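PDB 4E3X: delta-1-pyrroline-5-carboxylate dehydrogenase, mitochondrial from Mus musculus, which catalyses the NAD-dependent, irreversible oxidation of glutamate semialdehyde, which arises from delta-1-pyrroline-5-carboxylate, to glutamate, the last step of mitochondrial proline degradation. Local coordinates for residues E159-A164 with F212-G217; S208-T213 with S235-L240. One frame throughout, in Å; residues are numbered along the deposited sequence.

Contact 1 of 2, residues E159-A164 with F212-G217; sequences EIDAAA and FTAIGG. With PRO (proline), chain K.
The carboxylate of Asp161 meets the Phe212 ring at its edge, OD1 lying in the ring plane and CG 3.6 Å from CD2 of Phe212, with the two planes turned 70° apart. Over one face of the same ring sits the bound proline of chain K, its CB 3.6 Å from Phe212 CE1; CD1 of Ile215 also approaches this ligand. Both carboxylate oxygens then grip the start of helix 213-225: Asp161 OD1 accepts from the backbone N of Ala214 at 2.8 Å, and OD2 from Thr213 N at 2.9 Å. Each uses its syn lone pair, and the Ala214 bond is the straighter, 158° at the hydrogen. The carboxylate thus takes up the first two amides of this helix, whose N-cap position is Phe212. It comes from segment 159-164 of helix 155-180, a wider pi-type turn whose axis lies at 29° to that of segment 213-217. In the aldehyde dehydrogenase fold this places the turn beside the catalytic pocket, where Ser349, Gly512 and Ser513 hold the proline. Lys153 forms a salt bridge with OD2 and a cation-pi contact with Phe212. Replacing Asp161 by an alanine removes both acceptors, and would probably leave the amides of Thr213 and Ala214 without a partner and Lys153 without this counter-charge. One residue on, Ala162 CB packs 4.0 Å from Thr213 CG2, while Thr213 OG1 turns to Thr147 and Gln151.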
loop_
_atom_site.group_PDB
_atom_site.type_symbol
_atom_site.label_atom_id
_atom_site.label_comp_id
_atom_site.label_asym_id
_atom_site.label_seq_id
_atom_site.Cartn_x
_atom_site.Cartn_y
_atom_site.Cartn_z
ATOM N N GLU B 159 -25.688 -5.108 -17.672
ATOM C CA GLU B 159 -25.733 -3.650 -17.727
ATOM C C GLU B 159 -24.986 -2.985 -16.579
ATOM O O GLU B 159 -24.224 -2.045 -16.798
ATOM C CB GLU B 159 -27.186 -3.160 -17.773
ATOM C CG GLU B 159 -27.381 -1.692 -17.426
ATOM C CD GLU B 159 -26.963 -0.728 -18.530
ATOM O OE1 GLU B 159 -26.419 -1.168 -19.568
ATOM O OE2 GLU B 159 -27.190 0.485 -18.351
ATOM N N ILE B 160 -25.194 -3.465 -15.359
ATOM C CA ILE B 160 -24.521 -2.852 -14.219
ATOM C C ILE B 160 -23.028 -3.151 -14.176
ATOM O O ILE B 160 -22.285 -2.442 -13.504
ATOM C CB ILE B 160 -25.174 -3.206 -12.865
ATOM C CG1 ILE B 160 -24.980 -4.683 -12.516
ATOM C CG2 ILE B 160 -26.646 -2.805 -12.859
ATOM C CD1 ILE B 160 -25.591 -5.074 -11.175
ATOM N N ASP B 161 -22.606 -4.178 -14.914
ATOM C CA ASP B 161 -21.228 -4.658 -14.915
ATOM C C ASP B 161 -20.447 -4.147 -16.134
ATOM O O ASP B 161 -19.621 -3.234 -16.017
ATOM C CB ASP B 161 -21.247 -6.199 -14.870
ATOM C CG ASP B 161 -19.885 -6.837 -15.141
ATOM O OD1 ASP B 161 -18.854 -6.148 -15.016
ATOM O OD2 ASP B 161 -19.856 -8.047 -15.477
ATOM N N ALA B 162 -20.696 -4.750 -17.297
ATOM C CA ALA B 162 -19.900 -4.477 -18.497
ATOM C C ALA B 162 -20.068 -3.058 -19.002
ATOM O O ALA B 162 -19.176 -2.511 -19.650
ATOM C CB ALA B 162 -20.236 -5.468 -19.597
ATOM N N ALA B 163 -21.225 -2.468 -18.731
ATOM C CA ALA B 163 -21.407 -1.065 -19.041
ATOM C C ALA B 163 -21.092 -0.215 -17.812
ATOM O O ALA B 163 -19.990 0.295 -17.688
ATOM C CB ALA B 163 -22.812 -0.794 -19.567
ATOM N N ALA B 164 -22.038 -0.093 -16.886
ATOM C CA ALA B 164 -21.929 0.917 -15.838
ATOM C C ALA B 164 -20.659 0.843 -14.997
ATOM O O ALA B 164 -19.943 1.827 -14.895
ATOM C CB ALA B 164 -23.144 0.903 -14.943
ATOM N N PHE B 212 -17.168 -10.716 -13.180
ATOM C CA PHE B 212 -17.428 -9.344 -13.599
ATOM C C PHE B 212 -16.498 -8.942 -14.720
ATOM O O PHE B 212 -15.288 -8.908 -14.547
ATOM C CB PHE B 212 -17.278 -8.366 -12.435
ATOM C CG PHE B 212 -18.392 -8.450 -11.442
ATOM C CD1 PHE B 212 -18.295 -9.288 -10.342
ATOM C CD2 PHE B 212 -19.552 -7.710 -11.616
ATOM C CE1 PHE B 212 -19.327 -9.378 -9.427
ATOM C CE2 PHE B 212 -20.595 -7.797 -10.703
ATOM C CZ PHE B 212 -20.477 -8.629 -9.606
ATOM N N THR B 213 -17.076 -8.638 -15.872
ATOM C CA THR B 213 -16.309 -8.091 -16.982
ATOM C C THR B 213 -15.541 -6.838 -16.562
ATOM O O THR B 213 -14.402 -6.630 -16.980
ATOM C CB THR B 213 -17.256 -7.797 -18.153
ATOM O OG1 THR B 213 -17.794 -9.041 -18.599
ATOM C CG2 THR B 213 -16.552 -7.102 -19.317
ATOM N N ALA B 214 -16.170 -6.016 -15.723
ATOM C CA ALA B 214 -15.582 -4.749 -15.311
ATOM C C ALA B 214 -14.298 -4.928 -14.506
ATOM O O ALA B 214 -13.398 -4.094 -14.576
ATOM C CB ALA B 214 -16.594 -3.931 -14.509
ATOM N N ILE B 215 -14.219 -5.994 -13.714
ATOM C CA ILE B 215 -13.055 -6.200 -12.861
ATOM C C ILE B 215 -11.794 -6.399 -13.692
ATOM O O ILE B 215 -10.750 -5.848 -13.368
ATOM C CB ILE B 215 -13.273 -7.353 -11.860
ATOM C CG1 ILE B 215 -14.320 -6.942 -10.824
ATOM C CG2 ILE B 215 -11.974 -7.702 -11.145
ATOM C CD1 ILE B 215 -14.647 -8.016 -9.809
ATOM N N GLY B 216 -11.899 -7.155 -14.781
ATOM C CA GLY B 216 -10.769 -7.336 -15.675
ATOM C C GLY B 216 -10.281 -6.021 -16.250
ATOM O O GLY B 216 -9.079 -5.737 -16.284
ATOM N N GLY B 217 -11.224 -5.204 -16.700
ATOM C CA GLY B 217 -10.892 -3.897 -17.235
ATOM C C GLY B 217 -10.164 -3.040 -16.217
ATOM O O GLY B 217 -9.202 -2.347 -16.551
HETATM N N PRO K . -18.583 -4.966 -6.702
HETATM C CA PRO K . -19.586 -6.028 -6.806
HETATM C C PRO K . -20.706 -5.878 -5.782
HETATM O O PRO K . -20.636 -5.069 -4.850
HETATM C CB PRO K . -18.769 -7.288 -6.524
HETATM C CG PRO K . -17.437 -6.972 -7.110
HETATM C CD PRO K . -17.217 -5.488 -6.881
HETATM O OXT PRO K . -21.721 -6.570 -5.878
#

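Contact 2 of 2, residues S208-T213 with S235-L240; sequences SPFNFT and SDTAML. With PRO (proline), chain K; PRO (proline), chain J.
The irregular loop 208-213 runs beside the turn that leads into helix 239-251, with the CA atoms of Phe210 and Ala238 5.0 Å apart, and no direct hydrogen bond joins the two segments. Ser235 carries much of the contact: its CB lies 3.4 Å from the carbonyl O of Ser208 and also rests on the carbonyl carbon of Pro209, while its OG meets CA and CB of Phe210. That hydroxyl stands anti to the backbone N of Ser235 (chi1 169°), where it also accepts from Thr237 N at 3.3 Å, forming an ST turn, and from Thr237 OG1 at 3.1 Å. Thr237 OG1 in turn comes within 3.0 Å of Phe210 CB, so two linked hydroxyls bear on the base of the phenylalanine side chain. Both segments follow parallel strands of the Rossmann-type NAD-binding domain, 203-207 and 230-233, and Ser208 belongs to the NAD site, as does nearby Lys233. A water bridges the two segments, 2.7 Å from Ser208 OG and accepting from Ser235 N; Ser208 OG is also bonded to Trp232. Farther along, Ala238 CB packs against Phe210 O, and this carbonyl receives a hydrogen bond from Gln151. Phe210 CG stands between its backbone N and carbonyl carbon (chi1 76°), and the ring leads away from the 235-240 turn to touch Tyr343 and Ile392. Asn211 CB lies 3.6 Å above one ring face, offset toward the rim, and the proline of chain J approaches obliquely, its CD 3.6 Å from Phe210 CD2. Asn211 probably stabilises the transition state, as in related aldehyde dehydrogenases; its ND2 is bonded to the carbonyl O of Gln346, close in sequence to the nucleophile Cys348.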
loop_
_atom_site.group_PDB
_atom_site.type_symbol
_atom_site.label_atom_id
_atom_site.label_comp_id
_atom_site.label_asym_id
_atom_site.label_seq_id
_atom_site.Cartn_x
_atom_site.Cartn_y
_atom_site.Cartn_z
ATOM N N SER B 208 -7.640 -11.702 -13.619
ATOM C CA SER B 208 -9.038 -11.317 -13.407
ATOM C C SER B 208 -10.003 -12.511 -13.364
ATOM O O SER B 208 -9.711 -13.572 -13.916
ATOM C CB SER B 208 -9.467 -10.299 -14.465
ATOM O OG SER B 208 -9.253 -10.785 -15.776
ATOM N N PRO B 209 -11.159 -12.338 -12.702
ATOM C CA PRO B 209 -12.099 -13.444 -12.485
ATOM C C PRO B 209 -13.234 -13.467 -13.509
ATOM O O PRO B 209 -13.447 -12.505 -14.246
ATOM C CB PRO B 209 -12.674 -13.114 -11.111
ATOM C CG PRO B 209 -12.768 -11.627 -11.142
ATOM C CD PRO B 209 -11.555 -11.148 -11.926
ATOM N N PHE B 210 -13.992 -14.556 -13.521
ATOM C CA PHE B 210 -15.039 -14.716 -14.514
ATOM C C PHE B 210 -16.228 -13.812 -14.290
ATOM O O PHE B 210 -16.986 -13.529 -15.223
ATOM C CB PHE B 210 -15.546 -16.166 -14.547
ATOM C CG PHE B 210 -16.454 -16.538 -13.395
ATOM C CD1 PHE B 210 -17.835 -16.391 -13.501
ATOM C CD2 PHE B 210 -15.936 -17.060 -12.219
ATOM C CE1 PHE B 210 -18.677 -16.735 -12.450
ATOM C CE2 PHE B 210 -16.772 -17.412 -11.169
ATOM C CZ PHE B 210 -18.144 -17.246 -11.286
ATOM N N ASN B 211 -16.433 -13.405 -13.044
ATOM C CA ASN B 211 -17.780 -12.998 -12.651
ATOM C C ASN B 211 -18.161 -11.557 -12.915
ATOM O O ASN B 211 -19.340 -11.216 -12.875
ATOM C CB ASN B 211 -18.091 -13.416 -11.214
ATOM C CG ASN B 211 -17.221 -12.717 -10.202
ATOM O OD1 ASN B 211 -16.104 -12.297 -10.497
ATOM N ND2 ASN B 211 -17.730 -12.597 -8.983
ATOM N N PHE B 212 -17.168 -10.716 -13.180
ATOM C CA PHE B 212 -17.428 -9.344 -13.599
ATOM C C PHE B 212 -16.498 -8.942 -14.720
ATOM O O PHE B 212 -15.288 -8.908 -14.547
ATOM C CB PHE B 212 -17.278 -8.366 -12.435
ATOM C CG PHE B 212 -18.392 -8.450 -11.442
ATOM C CD1 PHE B 212 -18.295 -9.288 -10.342
ATOM C CD2 PHE B 212 -19.552 -7.710 -11.616
ATOM C CE1 PHE B 212 -19.327 -9.378 -9.427
ATOM C CE2 PHE B 212 -20.595 -7.797 -10.703
ATOM C CZ PHE B 212 -20.477 -8.629 -9.606
ATOM N N THR B 213 -17.076 -8.638 -15.872
ATOM C CA THR B 213 -16.309 -8.091 -16.982
ATOM C C THR B 213 -15.541 -6.838 -16.562
ATOM O O THR B 213 -14.402 -6.630 -16.980
ATOM C CB THR B 213 -17.256 -7.797 -18.153
ATOM O OG1 THR B 213 -17.794 -9.041 -18.599
ATOM C CG2 THR B 213 -16.552 -7.102 -19.317
ATOM N N SER B 235 -9.911 -14.153 -17.383
ATOM C CA SER B 235 -10.558 -15.397 -17.013
ATOM C C SER B 235 -11.022 -16.177 -18.238
ATOM O O SER B 235 -11.675 -15.616 -19.123
ATOM C CB SER B 235 -11.772 -15.097 -16.156
ATOM O OG SER B 235 -12.553 -16.259 -15.989
ATOM N N ASP B 236 -10.696 -17.470 -18.283
ATOM C CA ASP B 236 -11.138 -18.337 -19.368
ATOM C C ASP B 236 -12.642 -18.222 -19.608
ATOM O O ASP B 236 -13.106 -18.220 -20.747
ATOM C CB ASP B 236 -10.847 -19.804 -19.042
ATOM C CG ASP B 236 -9.372 -20.130 -18.950
ATOM O OD1 ASP B 236 -8.513 -19.259 -19.184
ATOM O OD2 ASP B 236 -9.083 -21.302 -18.651
ATOM N N THR B 237 -13.401 -18.148 -18.522
ATOM C CA THR B 237 -14.856 -18.190 -18.608
ATOM C C THR B 237 -15.482 -16.811 -18.849
ATOM O O THR B 237 -16.708 -16.688 -18.894
ATOM C CB THR B 237 -15.462 -18.892 -17.370
ATOM O OG1 THR B 237 -14.735 -18.505 -16.205
ATOM C CG2 THR B 237 -15.326 -20.399 -17.496
ATOM N N ALA B 238 -14.635 -15.800 -19.068
ATOM C CA ALA B 238 -15.095 -14.470 -19.476
ATOM C C ALA B 238 -14.297 -13.962 -20.674
ATOM O O ALA B 238 -14.195 -12.754 -20.888
ATOM C CB ALA B 238 -14.993 -13.476 -18.321
ATOM N N MET B 239 -13.733 -14.880 -21.457
ATOM C CA MET B 239 -12.805 -14.479 -22.515
ATOM C C MET B 239 -13.427 -13.569 -23.582
ATOM O O MET B 239 -12.812 -12.576 -23.998
ATOM C CB MET B 239 -12.186 -15.720 -23.155
ATOM C CG MET B 239 -10.978 -15.439 -24.030
ATOM S SD MET B 239 -9.632 -14.682 -23.103
ATOM C CE MET B 239 -9.457 -15.813 -21.748
ATOM N N LEU B 240 -14.619 -13.931 -24.042
ATOM C CA LEU B 240 -15.288 -13.200 -25.110
ATOM C C LEU B 240 -15.465 -11.716 -24.755
ATOM O O LEU B 240 -15.060 -10.831 -25.516
ATOM C CB LEU B 240 -16.643 -13.852 -25.392
ATOM C CG LEU B 240 -17.437 -13.311 -26.579
ATOM C CD1 LEU B 240 -16.769 -13.676 -27.906
ATOM C CD2 LEU B 240 -18.878 -13.830 -26.522
HETATM N N PRO K . -18.583 -4.966 -6.702
HETATM C CA PRO K . -19.586 -6.028 -6.806
HETATM C C PRO K . -20.706 -5.878 -5.782
HETATM O O PRO K . -20.636 -5.069 -4.850
HETATM C CB PRO K . -18.769 -7.288 -6.524
HETATM C CG PRO K . -17.437 -6.972 -7.110
HETATM C CD PRO K . -17.217 -5.488 -6.881
HETATM O OXT PRO K . -21.721 -6.570 -5.878
HETATM N N PRO J . -15.395 -21.907 -11.996
HETATM C CA PRO J . -14.146 -22.602 -11.670
HETATM C C PRO J . -14.242 -23.333 -10.335
HETATM O O PRO J . -15.316 -23.407 -9.731
HETATM C CB PRO J . -13.109 -21.464 -11.599
HETATM C CG PRO J . -13.888 -20.172 -11.790
HETATM C CD PRO J . -15.137 -20.555 -12.514
HETATM O OXT PRO J . -13.254 -23.878 -9.842
HETATM O O HOH W 1 -11.453 -11.466 -17.248
#

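Overall arrangement
Following the chain from the N terminus, helix 155-180 comes first, and strands 191-199 and 203-207 intervene before contact 1 closes a loop by bringing the start of helix 213-225 back to it. Contact 2 closes a shorter loop, from the segment after strand 203-207, through helix 213-225 and strand 230-233, to the start of helix 239-251. The loops overlap rather than nest: contact 2 opens just before contact 1 closes, and the two share Phe212 and Thr213. Their centres lie 10 Å apart, and Gly216 and Ile215 pack on Ser208 and Pro209. Contact 1 ties helix 155-180 to the first of two successive beta-alpha-beta crossovers of the parallel sheet, and contact 2 joins that crossover to the next.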